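Local coordinates for protein proline dehydrogenase (Deinococcus radiodurans, PDB 4H6Q) that oxidises L-proline to delta-1-pyrroline-5-carboxylate with FAD as its cofactor, passing the electrons on to a quinone in the first step of proline breakdown to glutamate, at residues Y226-T231 / E255-Y260; D55-N60 / Y275-Y280; H232-I237 / G261-L266. All coordinates share one frame; numbering follows the deposited sequence. Where two conformers were deposited one is given.

Contact 1 of 3, residues Y226-T231 / E255-Y260; sequences YTNVAT and EFQMLY. With FAD (flavin-adenine dinucleotide), chain C.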
loop_
_atom_site.group_PDB
_atom_site.type_symbol
_atom_site.label_atom_id
_atom_site.label_comp_id
_atom_site.label_asym_id
_atom_site.label_seq_id
_atom_site.Cartn_x
_atom_site.Cartn_y
_atom_site.Cartn_z
ATOM N N TYR A 226 3.701 13.889 -5.165
ATOM C CA TYR A 226 2.381 13.333 -4.877
ATOM C C TYR A 226 2.463 12.500 -3.580
ATOM O O TYR A 226 3.383 11.671 -3.409
ATOM C CB TYR A 226 1.858 12.511 -6.078
ATOM C CG TYR A 226 0.371 12.268 -5.949
ATOM C CD1 TYR A 226 -0.501 13.172 -6.537
ATOM C CD2 TYR A 226 -0.146 11.221 -5.174
ATOM C CE1 TYR A 226 -1.850 13.026 -6.406
ATOM C CE2 TYR A 226 -1.538 11.055 -5.020
ATOM C CZ TYR A 226 -2.382 11.971 -5.642
ATOM O OH TYR A 226 -3.762 11.826 -5.539
ATOM N N THR A 227 1.546 12.773 -2.655
ATOM C CA THR A 227 1.640 12.198 -1.308
ATOM C C THR A 227 0.371 11.447 -1.021
ATOM O O THR A 227 -0.729 11.990 -1.220
ATOM C CB THR A 227 1.815 13.341 -0.285
ATOM O OG1 THR A 227 2.982 14.106 -0.632
ATOM C CG2 THR A 227 2.027 12.810 1.083
ATOM N N ASN A 228 0.500 10.211 -0.518
ATOM C CA ASN A 228 -0.669 9.446 -0.073
ATOM C C ASN A 228 -0.666 9.448 1.451
ATOM O O ASN A 228 0.278 8.914 2.063
ATOM C CB ASN A 228 -0.676 8.011 -0.649
ATOM C CG ASN A 228 -0.376 7.994 -2.121
ATOM O OD1 ASN A 228 -1.137 8.569 -2.920
ATOM N ND2 ASN A 228 0.753 7.376 -2.515
ATOM N N VAL A 229 -1.682 10.068 2.034
ATOM C CA VAL A 229 -1.749 10.221 3.490
ATOM C C VAL A 229 -2.546 9.028 4.029
ATOM O O VAL A 229 -3.781 9.068 4.117
ATOM C CB VAL A 229 -2.400 11.572 3.854
ATOM C CG1 VAL A 229 -2.455 11.775 5.377
ATOM C CG2 VAL A 229 -1.602 12.721 3.212
ATOM N N ALA A 230 -1.821 7.927 4.285
ATOM C CA ALA A 230 -2.445 6.647 4.643
ATOM C C ALA A 230 -2.534 6.501 6.154
ATOM O O ALA A 230 -1.547 6.127 6.806
ATOM C CB ALA A 230 -1.626 5.496 4.045
ATOM N N THR A 231 -3.699 6.817 6.701
ATOM C CA THR A 231 -3.940 6.726 8.136
ATOM C C THR A 231 -5.420 6.800 8.409
ATOM O O THR A 231 -6.189 7.345 7.578
ATOM C CB THR A 231 -3.204 7.871 8.919
ATOM O OG1 THR A 231 -3.357 7.671 10.330
ATOM C CG2 THR A 231 -3.754 9.286 8.569
ATOM N N GLU A 255 -3.757 12.452 -1.809
ATOM C CA GLU A 255 -4.991 11.729 -1.469
ATOM C C GLU A 255 -4.832 11.142 -0.085
ATOM O O GLU A 255 -3.696 10.870 0.382
ATOM C CB GLU A 255 -5.319 10.633 -2.474
ATOM C CG GLU A 255 -4.274 9.491 -2.559
ATOM C CD GLU A 255 -4.392 8.714 -3.826
ATOM O OE1 GLU A 255 -4.301 7.449 -3.809
ATOM O OE2 GLU A 255 -4.549 9.357 -4.918
ATOM N N PHE A 256 -5.975 10.954 0.568
ATOM C CA PHE A 256 -6.031 10.152 1.801
ATOM C C PHE A 256 -6.193 8.700 1.394
ATOM O O PHE A 256 -6.832 8.379 0.381
ATOM C CB PHE A 256 -7.215 10.579 2.672
ATOM C CG PHE A 256 -7.038 11.939 3.278
ATOM C CD1 PHE A 256 -6.102 12.154 4.291
ATOM C CD2 PHE A 256 -7.725 13.032 2.743
ATOM C CE1 PHE A 256 -5.933 13.422 4.835
ATOM C CE2 PHE A 256 -7.571 14.278 3.268
ATOM C CZ PHE A 256 -6.655 14.502 4.314
ATOM N N GLN A 257 -5.618 7.802 2.212
ATOM C CA GLN A 257 -5.797 6.364 1.997
ATOM C C GLN A 257 -6.124 5.670 3.289
ATOM O O GLN A 257 -5.639 6.067 4.355
ATOM C CB GLN A 257 -4.540 5.705 1.398
ATOM C CG GLN A 257 -4.214 6.228 -0.021
ATOM C CD GLN A 257 -3.096 5.434 -0.691
ATOM O OE1 GLN A 257 -2.425 4.624 -0.042
ATOM N NE2 GLN A 257 -2.862 5.678 -1.980
ATOM N N MET A 258 -6.999 4.641 3.213
ATOM C CA MET A 258 -7.443 3.880 4.401
ATOM C C MET A 258 -7.494 2.411 4.004
ATOM O O MET A 258 -7.609 2.075 2.797
ATOM C CB MET A 258 -8.872 4.289 4.783
ATOM C CG MET A 258 -8.940 5.633 5.477
ATOM S SD MET A 258 -9.129 6.970 4.327
ATOM C CE MET A 258 -8.832 8.316 5.503
ATOM N N LEU A 259 -7.433 1.536 5.012
ATOM C CA LEU A 259 -7.619 0.114 4.774
ATOM C C LEU A 259 -9.106 -0.217 4.638
ATOM O O LEU A 259 -9.948 0.363 5.368
ATOM C CB LEU A 259 -6.968 -0.740 5.878
ATOM C CG LEU A 259 -5.452 -0.511 6.126
ATOM C CD1 LEU A 259 -4.964 -1.454 7.278
ATOM C CD2 LEU A 259 -4.668 -0.774 4.872
ATOM N N TYR A 260 -9.403 -1.166 3.762
ATOM C CA TYR A 260 -10.789 -1.652 3.610
ATOM C C TYR A 260 -11.393 -1.962 4.976
ATOM O O TYR A 260 -10.775 -2.697 5.796
ATOM C CB TYR A 260 -10.752 -2.894 2.726
ATOM C CG TYR A 260 -12.084 -3.529 2.403
ATOM C CD1 TYR A 260 -13.064 -2.908 1.603
ATOM C CD2 TYR A 260 -12.368 -4.810 2.879
ATOM C CE1 TYR A 260 -14.271 -3.611 1.259
ATOM C CE2 TYR A 260 -13.525 -5.451 2.599
ATOM C CZ TYR A 260 -14.458 -4.874 1.817
ATOM O OH TYR A 260 -15.608 -5.624 1.611
HETATM P PA FAD C . -3.443 4.273 14.722
HETATM O O1A FAD C . -2.818 5.373 15.585
HETATM O O2A FAD C . -2.943 2.897 14.887
HETATM O O5B FAD C . -4.938 4.171 14.818
HETATM C C5B FAD C . -5.742 5.327 14.645
HETATM C C4B FAD C . -7.224 5.047 14.779
HETATM O O4B FAD C . -7.642 4.413 13.591
HETATM C C3B FAD C . -7.574 4.081 15.852
HETATM O O3B FAD C . -7.666 4.645 17.150
HETATM C C2B FAD C . -8.854 3.543 15.337
HETATM O O2B FAD C . -9.909 4.471 15.458
HETATM C C1B FAD C . -8.530 3.374 13.887
HETATM N N9A FAD C . -7.903 2.092 13.564
HETATM C C8A FAD C . -6.640 1.901 13.005
HETATM N N7A FAD C . -6.371 0.607 12.827
HETATM C C5A FAD C . -7.498 -0.094 13.244
HETATM C C6A FAD C . -7.820 -1.437 13.311
HETATM N N6A FAD C . -6.915 -2.446 12.863
HETATM N N1A FAD C . -9.024 -1.777 13.798
HETATM C C2A FAD C . -9.915 -0.856 14.218
HETATM N N3A FAD C . -9.656 0.460 14.185
HETATM C C4A FAD C . -8.478 0.837 13.696
HETATM N N1 FAD C . 2.463 0.106 7.123
HETATM C C2 FAD C . 3.601 -0.476 6.657
HETATM O O2 FAD C . 4.537 -0.737 7.538
HETATM N N3 FAD C . 3.799 -0.766 5.334
HETATM C C4 FAD C . 2.826 -0.484 4.382
HETATM O O4 FAD C . 3.032 -0.795 3.086
HETATM C C4X FAD C . 1.578 0.135 4.832
HETATM N N5 FAD C . 0.582 0.438 3.939
HETATM C C5X FAD C . -0.546 1.055 4.431
HETATM C C6 FAD C . -1.580 1.388 3.542
HETATM C C7 FAD C . -2.739 2.051 4.020
HETATM C C7M FAD C . -3.865 2.416 3.055
HETATM C C8 FAD C . -2.830 2.366 5.398
HETATM C C8M FAD C . -4.039 3.075 5.945
HETATM C C9 FAD C . -1.806 1.997 6.283
HETATM C C9A FAD C . -0.671 1.369 5.807
HETATM N N10 FAD C . 0.354 1.044 6.717
HETATM C C10 FAD C . 1.477 0.417 6.235
HETATM C "C1'" FAD C . 0.282 1.388 8.128
HETATM C "C2'" FAD C . -0.139 0.308 9.076
HETATM O "O2'" FAD C . -1.036 -0.525 8.351
HETATM C "C3'" FAD C . -0.556 1.226 10.250
HETATM O "O3'" FAD C . 0.402 1.391 11.252
HETATM C "C4'" FAD C . -1.888 1.010 10.853
HETATM O "O4'" FAD C . -2.782 1.170 9.810
HETATM C "C5'" FAD C . -2.103 2.054 11.939
HETATM O "O5'" FAD C . -3.310 2.709 11.697
HETATM P P FAD C . -3.449 4.294 11.732
HETATM O O1P FAD C . -2.415 5.162 10.953
HETATM O O2P FAD C . -4.972 4.492 11.507
HETATM O O3P FAD C . -3.318 4.740 13.278
#
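The ring of Tyr-226 meets the Glu-255 carboxylate at its edge, the two planes 88° apart, and its OH donates to Glu-255 OE2 over 2.7 Å, reaching that oxygen on its anti side, somewhat out of the carboxylate plane. Next along the strand the amides of Asn-228 and Gln-257 are stacked with their planes 13° apart, Asn-228 CG lying 3.4 Å from Gln-257 NE2. That NE2 donates, in the plane of its own amide, to Glu-255 OE1 at 2.9 Å. Glu-255 OE1 also pairs with Arg-278, Asn-228 ND2 binds Asn-187, and Gln-257 OE1 accepts from Arg-189, an FAD-binding residue. An alanine in place of Glu-255 would probably leave the Tyr-226 hydroxyl, Gln-257 NE2 and the charge of Arg-278 each short of a mate. The backbones beneath are neighbouring parallel strands of the TIM barrel, the two ends of a beta-alpha-beta unit, with Val-229 N giving the straightest bond of the ladder to Glu-255 O (2.7 Å, 172°). On the other face, toward helix 234-246, Val-229 CB packs against Phe-256 CD1 at 3.8 Å. At the C-terminal ends the strands receive FAD: Ala-230 CB sits 3.6 Å from C8 of its flavin, Leu-259 CD2 touches C7, and Thr-231 OG1 donates to the phosphate oxygen O1P over 2.8 Å.

Contact 2 of 3, residues D55-N60 / Y275-Y280; sequences DGIAGN and YRVRVY. With TFB (tetrahydrofuran-2-carboxylic acid), chain D.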
loop_
_atom_site.group_PDB
_atom_site.type_symbol
_atom_site.label_atom_id
_atom_site.label_comp_id
_atom_site.label_asym_id
_atom_site.label_seq_id
_atom_site.Cartn_x
_atom_site.Cartn_y
_atom_site.Cartn_z
ATOM N N ASP A 55 -19.303 5.120 -4.685
ATOM C CA ASP A 55 -19.332 6.067 -3.562
ATOM C C ASP A 55 -18.210 7.129 -3.674
ATOM O O ASP A 55 -17.915 7.859 -2.716
ATOM C CB ASP A 55 -19.148 5.314 -2.237
ATOM C CG ASP A 55 -20.412 4.593 -1.766
ATOM O OD1 ASP A 55 -21.500 4.885 -2.289
ATOM O OD2 ASP A 55 -20.318 3.728 -0.858
ATOM N N GLY A 56 -17.603 7.246 -4.842
ATOM C CA GLY A 56 -16.632 8.300 -5.100
ATOM C C GLY A 56 -15.260 7.985 -4.514
ATOM O O GLY A 56 -14.440 8.881 -4.387
ATOM N N ILE A 57 -14.987 6.731 -4.194
ATOM C CA ILE A 57 -13.724 6.311 -3.571
ATOM C C ILE A 57 -12.986 5.420 -4.553
ATOM O O ILE A 57 -13.569 4.531 -5.169
ATOM C CB ILE A 57 -14.032 5.579 -2.256
ATOM C CG1 ILE A 57 -14.768 6.527 -1.271
ATOM C CG2 ILE A 57 -12.732 5.023 -1.620
ATOM C CD1 ILE A 57 -15.452 5.759 -0.136
ATOM N N ALA A 58 -11.680 5.666 -4.702
ATOM C CA ALA A 58 -10.836 4.874 -5.583
ATOM C C ALA A 58 -10.322 3.606 -4.883
ATOM O O ALA A 58 -10.358 3.506 -3.621
ATOM C CB ALA A 58 -9.642 5.736 -6.084
ATOM N N GLY A 59 -9.858 2.614 -5.661
ATOM C CA GLY A 59 -9.341 1.383 -5.078
ATOM C C GLY A 59 -7.832 1.215 -5.314
ATOM O O GLY A 59 -7.232 1.741 -6.265
ATOM N N ASN A 60 -7.234 0.438 -4.432
ATOM C CA ASN A 60 -5.810 0.113 -4.489
ATOM C C ASN A 60 -5.760 -1.390 -4.177
ATOM O O ASN A 60 -5.861 -1.811 -3.002
ATOM C CB ASN A 60 -5.072 0.945 -3.413
ATOM C CG ASN A 60 -3.660 0.542 -3.200
ATOM O OD1 ASN A 60 -3.076 -0.264 -3.948
ATOM N ND2 ASN A 60 -3.071 1.104 -2.128
ATOM N N TYR A 275 -12.050 15.737 -1.185
ATOM C CA TYR A 275 -10.702 15.144 -1.131
ATOM C C TYR A 275 -10.656 13.847 -1.909
ATOM O O TYR A 275 -11.666 13.130 -2.020
ATOM C CB TYR A 275 -10.291 14.889 0.326
ATOM C CG TYR A 275 -10.191 16.164 1.135
ATOM C CD1 TYR A 275 -9.060 17.005 1.018
ATOM C CD2 TYR A 275 -11.232 16.575 1.936
ATOM C CE1 TYR A 275 -8.979 18.161 1.734
ATOM C CE2 TYR A 275 -11.173 17.760 2.657
ATOM C CZ TYR A 275 -10.060 18.559 2.559
ATOM O OH TYR A 275 -10.015 19.742 3.288
ATOM N N ARG A 276 -9.508 13.518 -2.447
ATOM C CA ARG A 276 -9.306 12.185 -3.003
ATOM C C ARG A 276 -9.146 11.184 -1.862
ATOM O O ARG A 276 -8.391 11.437 -0.915
ATOM C CB ARG A 276 -8.028 12.154 -3.832
ATOM C CG ARG A 276 -8.143 12.951 -5.140
ATOM C CD ARG A 276 -6.821 12.946 -5.924
ATOM N NE ARG A 276 -7.051 13.585 -7.235
ATOM C CZ ARG A 276 -6.203 13.487 -8.250
ATOM N NH1 ARG A 276 -5.068 12.815 -8.062
ATOM N NH2 ARG A 276 -6.481 14.062 -9.427
ATOM N N VAL A 277 -9.798 10.027 -2.015
ATOM C CA VAL A 277 -9.680 8.930 -1.062
ATOM C C VAL A 277 -9.466 7.650 -1.865
ATOM O O VAL A 277 -10.181 7.388 -2.836
ATOM C CB VAL A 277 -10.946 8.762 -0.204
ATOM C CG1 VAL A 277 -10.780 7.599 0.814
ATOM C CG2 VAL A 277 -11.334 10.060 0.502
ATOM N N ARG A 278 -8.486 6.831 -1.474
ATOM C CA ARG A 278 -8.239 5.550 -2.143
ATOM C C ARG A 278 -8.060 4.478 -1.093
ATOM O O ARG A 278 -7.205 4.603 -0.211
ATOM C CB ARG A 278 -6.987 5.644 -3.030
ATOM C CG ARG A 278 -6.789 4.376 -3.867
ATOM C CD ARG A 278 -5.500 4.451 -4.683
ATOM N NE ARG A 278 -5.441 5.552 -5.671
ATOM C CZ ARG A 278 -5.893 5.474 -6.922
ATOM N NH1 ARG A 278 -6.542 4.388 -7.369
ATOM N NH2 ARG A 278 -5.635 6.484 -7.747
ATOM N N VAL A 279 -8.855 3.414 -1.192
ATOM C CA VAL A 279 -8.884 2.392 -0.174
ATOM C C VAL A 279 -8.060 1.191 -0.588
ATOM O O VAL A 279 -8.171 0.676 -1.724
ATOM C CB VAL A 279 -10.355 1.967 0.122
ATOM C CG1 VAL A 279 -10.453 0.650 0.888
ATOM C CG2 VAL A 279 -11.040 3.087 0.886
ATOM N N TYR A 280 -7.199 0.718 0.348
ATOM C CA TYR A 280 -6.385 -0.470 0.161
ATOM C C TYR A 280 -7.306 -1.683 0.276
ATOM O O TYR A 280 -7.928 -1.909 1.331
ATOM C CB TYR A 280 -5.275 -0.455 1.234
ATOM C CG TYR A 280 -4.148 -1.444 1.027
ATOM C CD1 TYR A 280 -2.869 -1.011 0.604
ATOM C CD2 TYR A 280 -4.307 -2.825 1.322
ATOM C CE1 TYR A 280 -1.826 -1.890 0.409
ATOM C CE2 TYR A 280 -3.262 -3.732 1.124
ATOM C CZ TYR A 280 -2.032 -3.249 0.651
ATOM O OH TYR A 280 -1.061 -4.187 0.484
HETATM O OA TFB D . 0.862 -3.033 4.439
HETATM C CA TFB D . 0.083 -3.178 5.620
HETATM C C TFB D . -0.097 -4.641 5.967
HETATM O OB TFB D . -0.526 -4.944 7.111
HETATM C CB TFB D . -1.227 -2.569 5.346
HETATM C CG TFB D . -1.332 -2.615 3.892
HETATM C CD TFB D . 0.034 -2.690 3.331
HETATM O OXT TFB D . 0.176 -5.579 5.131
HETATM O O HOH W 1 -11.913 10.026 -4.132
HETATM O O HOH W 2 -4.793 2.740 -0.483
#
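With CG of Arg-278 anti to the backbone N (chi1 -174°) and the chain bent at chi3 (-62°), the guanidinium folds back over the neighbouring strand. Ala-58 CB lies over one of its faces, 3.6 Å from Arg-278 NH1, and the same nitrogen donates in the guanidinium plane to Gly-59 O at 2.9 Å. Its NE forms a salt bridge with Glu-255, linking the strands on both sides of its own. Tyr-280 CG takes the same anti position (chi1 -167°), which lays its ring against tetrahydrofuran-2-carboxylic acid: TFB CG sits over one face, 3.4 Å from Tyr-280 CZ. The OH bonds to Asp-137, a probable active-site residue, and Tyr-280 itself is probably critical for activity. Asn-60 ND2 approaches the ring obliquely, 3.5 Å from Tyr-280 CD1, and donates to a water that donates to Arg-278 O; Asn-60 OD1 is taken by Ser-98. On the opposite side of the sheet Ile-57 CG2 packs on Val-279 CG2 at 3.6 Å. The strands run parallel, joined by Ala-58 N to Val-277 O, Val-279 N to Ala-58 O and Asn-60 N to Val-279 O, all 2.9 Å. This closes a beta8-alpha8 barrel, first strand beside last, with the substrate-analogue pocket at its C-terminal end.

Contact 3 of 3, residues H232-I237 / G261-L266; sequences HDERII and GIRRDL. With FAD (flavin-adenine dinucleotide), chain C.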
loop_
_atom_site.group_PDB
_atom_site.type_symbol
_atom_site.label_atom_id
_atom_site.label_comp_id
_atom_site.label_asym_id
_atom_site.label_seq_id
_atom_site.Cartn_x
_atom_site.Cartn_y
_atom_site.Cartn_z
ATOM N N HIS A 232 -5.834 6.258 9.559
ATOM C CA HIS A 232 -7.217 6.424 10.017
ATOM C C HIS A 232 -7.270 7.347 11.249
ATOM O O HIS A 232 -8.310 7.465 11.907
ATOM C CB HIS A 232 -7.858 5.077 10.353
ATOM C CG HIS A 232 -7.497 3.988 9.383
ATOM N ND1 HIS A 232 -6.396 3.170 9.577
ATOM C CD2 HIS A 232 -8.084 3.573 8.224
ATOM C CE1 HIS A 232 -6.307 2.318 8.565
ATOM N NE2 HIS A 232 -7.324 2.542 7.732
ATOM N N ASP A 233 -6.138 7.988 11.557
ATOM C CA ASP A 233 -6.030 8.859 12.740
ATOM C C ASP A 233 -6.625 10.244 12.412
ATOM O O ASP A 233 -6.067 11.006 11.638
ATOM C CB ASP A 233 -4.547 8.962 13.140
ATOM C CG ASP A 233 -4.314 9.829 14.341
ATOM O OD1 ASP A 233 -5.121 10.731 14.681
ATOM O OD2 ASP A 233 -3.235 9.638 14.959
ATOM N N GLU A 234 -7.784 10.539 12.996
ATOM C CA GLU A 234 -8.532 11.742 12.658
ATOM C C GLU A 234 -7.797 13.022 13.053
ATOM O O GLU A 234 -7.945 14.065 12.385
ATOM C CB GLU A 234 -9.900 11.713 13.328
ATOM C CG GLU A 234 -10.989 11.448 12.386
ATOM C CD GLU A 234 -12.361 11.796 12.898
ATOM O OE1 GLU A 234 -12.843 11.006 13.734
ATOM O OE2 GLU A 234 -12.961 12.838 12.479
ATOM N N ARG A 235 -7.018 12.967 14.139
ATOM C CA ARG A 235 -6.247 14.146 14.556
ATOM C C ARG A 235 -5.229 14.497 13.454
ATOM O O ARG A 235 -5.048 15.678 13.105
ATOM C CB ARG A 235 -5.514 13.918 15.871
ATOM N N ILE A 236 -4.590 13.475 12.894
ATOM C CA ILE A 236 -3.631 13.703 11.815
ATOM C C ILE A 236 -4.351 14.173 10.539
ATOM O O ILE A 236 -3.904 15.142 9.881
ATOM C CB ILE A 236 -2.749 12.458 11.563
ATOM C CG1 ILE A 236 -1.803 12.292 12.740
ATOM C CG2 ILE A 236 -1.991 12.624 10.209
ATOM C CD1 ILE A 236 -1.075 10.938 12.717
ATOM N N ILE A 237 -5.439 13.497 10.193
ATOM C CA ILE A 237 -6.192 13.873 8.983
ATOM C C ILE A 237 -6.627 15.349 9.085
ATOM O O ILE A 237 -6.499 16.108 8.103
ATOM C CB ILE A 237 -7.415 12.938 8.798
ATOM C CG1 ILE A 237 -6.939 11.529 8.385
ATOM C CG2 ILE A 237 -8.446 13.504 7.799
ATOM C CD1 ILE A 237 -7.926 10.420 8.574
ATOM N N GLY A 261 -12.594 -1.428 5.247
ATOM C CA GLY A 261 -13.305 -1.755 6.475
ATOM C C GLY A 261 -13.026 -0.875 7.659
ATOM O O GLY A 261 -13.664 -1.062 8.703
ATOM N N ILE A 262 -12.064 0.045 7.551
ATOM C CA ILE A 262 -11.666 0.850 8.711
ATOM C C ILE A 262 -12.025 2.312 8.485
ATOM O O ILE A 262 -11.595 2.944 7.491
ATOM C CB ILE A 262 -10.153 0.686 9.058
ATOM C CG1 ILE A 262 -9.775 -0.794 9.220
ATOM C CG2 ILE A 262 -9.797 1.508 10.336
ATOM C CD1 ILE A 262 -8.312 -1.087 9.636
ATOM N N ARG A 263 -12.887 2.835 9.355
ATOM C CA ARG A 263 -13.399 4.222 9.237
ATOM C C ARG A 263 -14.047 4.501 7.895
ATOM O O ARG A 263 -13.746 5.500 7.223
ATOM C CB ARG A 263 -12.330 5.286 9.587
ATOM C CG ARG A 263 -11.828 5.228 11.081
ATOM C CD ARG A 263 -12.937 5.328 12.131
ATOM N NE ARG A 263 -13.825 6.483 11.965
ATOM C CZ ARG A 263 -13.615 7.686 12.512
ATOM N NH1 ARG A 263 -12.516 7.903 13.238
ATOM N NH2 ARG A 263 -14.517 8.667 12.364
ATOM N N ARG A 264 -14.953 3.608 7.499
ATOM C CA ARG A 264 -15.771 3.821 6.313
ATOM C C ARG A 264 -16.492 5.184 6.360
ATOM O O ARG A 264 -16.655 5.845 5.320
ATOM C CB ARG A 264 -16.787 2.690 6.149
ATOM C CG ARG A 264 -16.169 1.356 5.785
ATOM C CD ARG A 264 -17.253 0.253 5.645
ATOM N N ASP A 265 -16.908 5.628 7.546
ATOM C CA ASP A 265 -17.544 6.944 7.691
ATOM C C ASP A 265 -16.630 8.079 7.220
ATOM O O ASP A 265 -17.079 8.974 6.480
ATOM C CB ASP A 265 -18.046 7.171 9.126
ATOM C CG ASP A 265 -16.967 7.075 10.171
ATOM O OD1 ASP A 265 -17.114 7.762 11.207
ATOM O OD2 ASP A 265 -15.984 6.302 9.986
ATOM N N LEU A 266 -15.347 8.007 7.604
ATOM C CA LEU A 266 -14.361 9.028 7.208
ATOM C C LEU A 266 -14.104 8.931 5.715
ATOM O O LEU A 266 -13.952 9.959 5.044
ATOM C CB LEU A 266 -13.019 8.939 7.976
ATOM C CG LEU A 266 -12.961 9.275 9.448
ATOM C CD1 LEU A 266 -11.488 9.188 9.798
ATOM C CD2 LEU A 266 -13.495 10.696 9.694
HETATM P PA FAD C . -3.443 4.273 14.722
HETATM O O1A FAD C . -2.818 5.373 15.585
HETATM O O2A FAD C . -2.943 2.897 14.887
HETATM O O5B FAD C . -4.938 4.171 14.818
HETATM C C5B FAD C . -5.742 5.327 14.645
HETATM C C4B FAD C . -7.224 5.047 14.779
HETATM O O4B FAD C . -7.642 4.413 13.591
HETATM C C3B FAD C . -7.574 4.081 15.852
HETATM O O3B FAD C . -7.666 4.645 17.150
HETATM C C2B FAD C . -8.854 3.543 15.337
HETATM O O2B FAD C . -9.909 4.471 15.458
HETATM C C1B FAD C . -8.530 3.374 13.887
HETATM N N9A FAD C . -7.903 2.092 13.564
HETATM C C8A FAD C . -6.640 1.901 13.005
HETATM N N7A FAD C . -6.371 0.607 12.827
HETATM C C5A FAD C . -7.498 -0.094 13.244
HETATM C C6A FAD C . -7.820 -1.437 13.311
HETATM N N6A FAD C . -6.915 -2.446 12.863
HETATM N N1A FAD C . -9.024 -1.777 13.798
HETATM C C2A FAD C . -9.915 -0.856 14.218
HETATM N N3A FAD C . -9.656 0.460 14.185
HETATM C C4A FAD C . -8.478 0.837 13.696
HETATM N N1 FAD C . 2.463 0.106 7.123
HETATM C C2 FAD C . 3.601 -0.476 6.657
HETATM O O2 FAD C . 4.537 -0.737 7.538
HETATM N N3 FAD C . 3.799 -0.766 5.334
HETATM C C4 FAD C . 2.826 -0.484 4.382
HETATM O O4 FAD C . 3.032 -0.795 3.086
HETATM C C4X FAD C . 1.578 0.135 4.832
HETATM N N5 FAD C . 0.582 0.438 3.939
HETATM C C5X FAD C . -0.546 1.055 4.431
HETATM C C6 FAD C . -1.580 1.388 3.542
HETATM C C7 FAD C . -2.739 2.051 4.020
HETATM C C7M FAD C . -3.865 2.416 3.055
HETATM C C8 FAD C . -2.830 2.366 5.398
HETATM C C8M FAD C . -4.039 3.075 5.945
HETATM C C9 FAD C . -1.806 1.997 6.283
HETATM C C9A FAD C . -0.671 1.369 5.807
HETATM N N10 FAD C . 0.354 1.044 6.717
HETATM C C10 FAD C . 1.477 0.417 6.235
HETATM C "C1'" FAD C . 0.282 1.388 8.128
HETATM C "C2'" FAD C . -0.139 0.308 9.076
HETATM O "O2'" FAD C . -1.036 -0.525 8.351
HETATM C "C3'" FAD C . -0.556 1.226 10.250
HETATM O "O3'" FAD C . 0.402 1.391 11.252
HETATM C "C4'" FAD C . -1.888 1.010 10.853
HETATM O "O4'" FAD C . -2.782 1.170 9.810
HETATM C "C5'" FAD C . -2.103 2.054 11.939
HETATM O "O5'" FAD C . -3.310 2.709 11.697
HETATM P P FAD C . -3.449 4.294 11.732
HETATM O O1P FAD C . -2.415 5.162 10.953
HETATM O O2P FAD C . -4.972 4.492 11.507
HETATM O O3P FAD C . -3.318 4.740 13.278
HETATM O O HOH W 3 -10.147 6.601 13.756
#
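Two loops that follow barrel strands, each leading into the next helix, meet here beside the FAD pyrophosphate. His-232 grips the phosphate oxygen O2P of FAD twice, through its backbone N at 2.8 Å and through ND1 at 2.7 Å. Ile-262 CG2 lies over one face of the imidazole in a CH-pi contact, 3.5 Å from the ring centroid, and Ile-262 CD1 reaches the adenine at C6A. His-232 NE2 accepts from Leu-259 N, so bonds on both ring nitrogens fix the rotation of the imidazole. Farther out, Arg-263 curls back through bends at chi2 (-55°) and chi3 (-53°) to form a salt-bridge network. NH1 and NH2 both donate end-on to Glu-234 OE1 at 3.2 Å, from one face of the carboxylate, whose plane stands 75° from that of the guanidinium. Along the adjoining edge, with NH2 shared, Arg-263 holds Asp-265 side-on, NE to OD2 at 2.9 Å and NH2 to OD1 at 3.0 Å. A water joins Arg-263 NH1, His-232 O and the FAD ribose hydroxyl O2B. Under this polar layer Leu-266 CD1 packs on Glu-234 CG and Ile-237 CD1. The N-terminal turns of helices 234-246 and 264-272 are thereby brought together outside the barrel, Ile-237 reaching inward to Phe-256 and Met-258 of strand 254-259.

From the N terminus, strand 58-63 comes first, and its partner in contact 2 arrives more than 200 residues later, so contact 2 closes the longest loop and encloses the other two. Within it, strand 227-230 leads into helix 234-246, which returns to strand 254-259 and then to helix 264-272. Contact 1 closes the strand-helix-strand step; contact 3 joins the segments that directly follow, so the two cross along the chain and both touch FAD. Strand 254-259 also borders strand 277-283, where Met-258 O and Tyr-280 N probably bond, connecting contact 1 to contact 2. Contacts 2 and 3 do not touch.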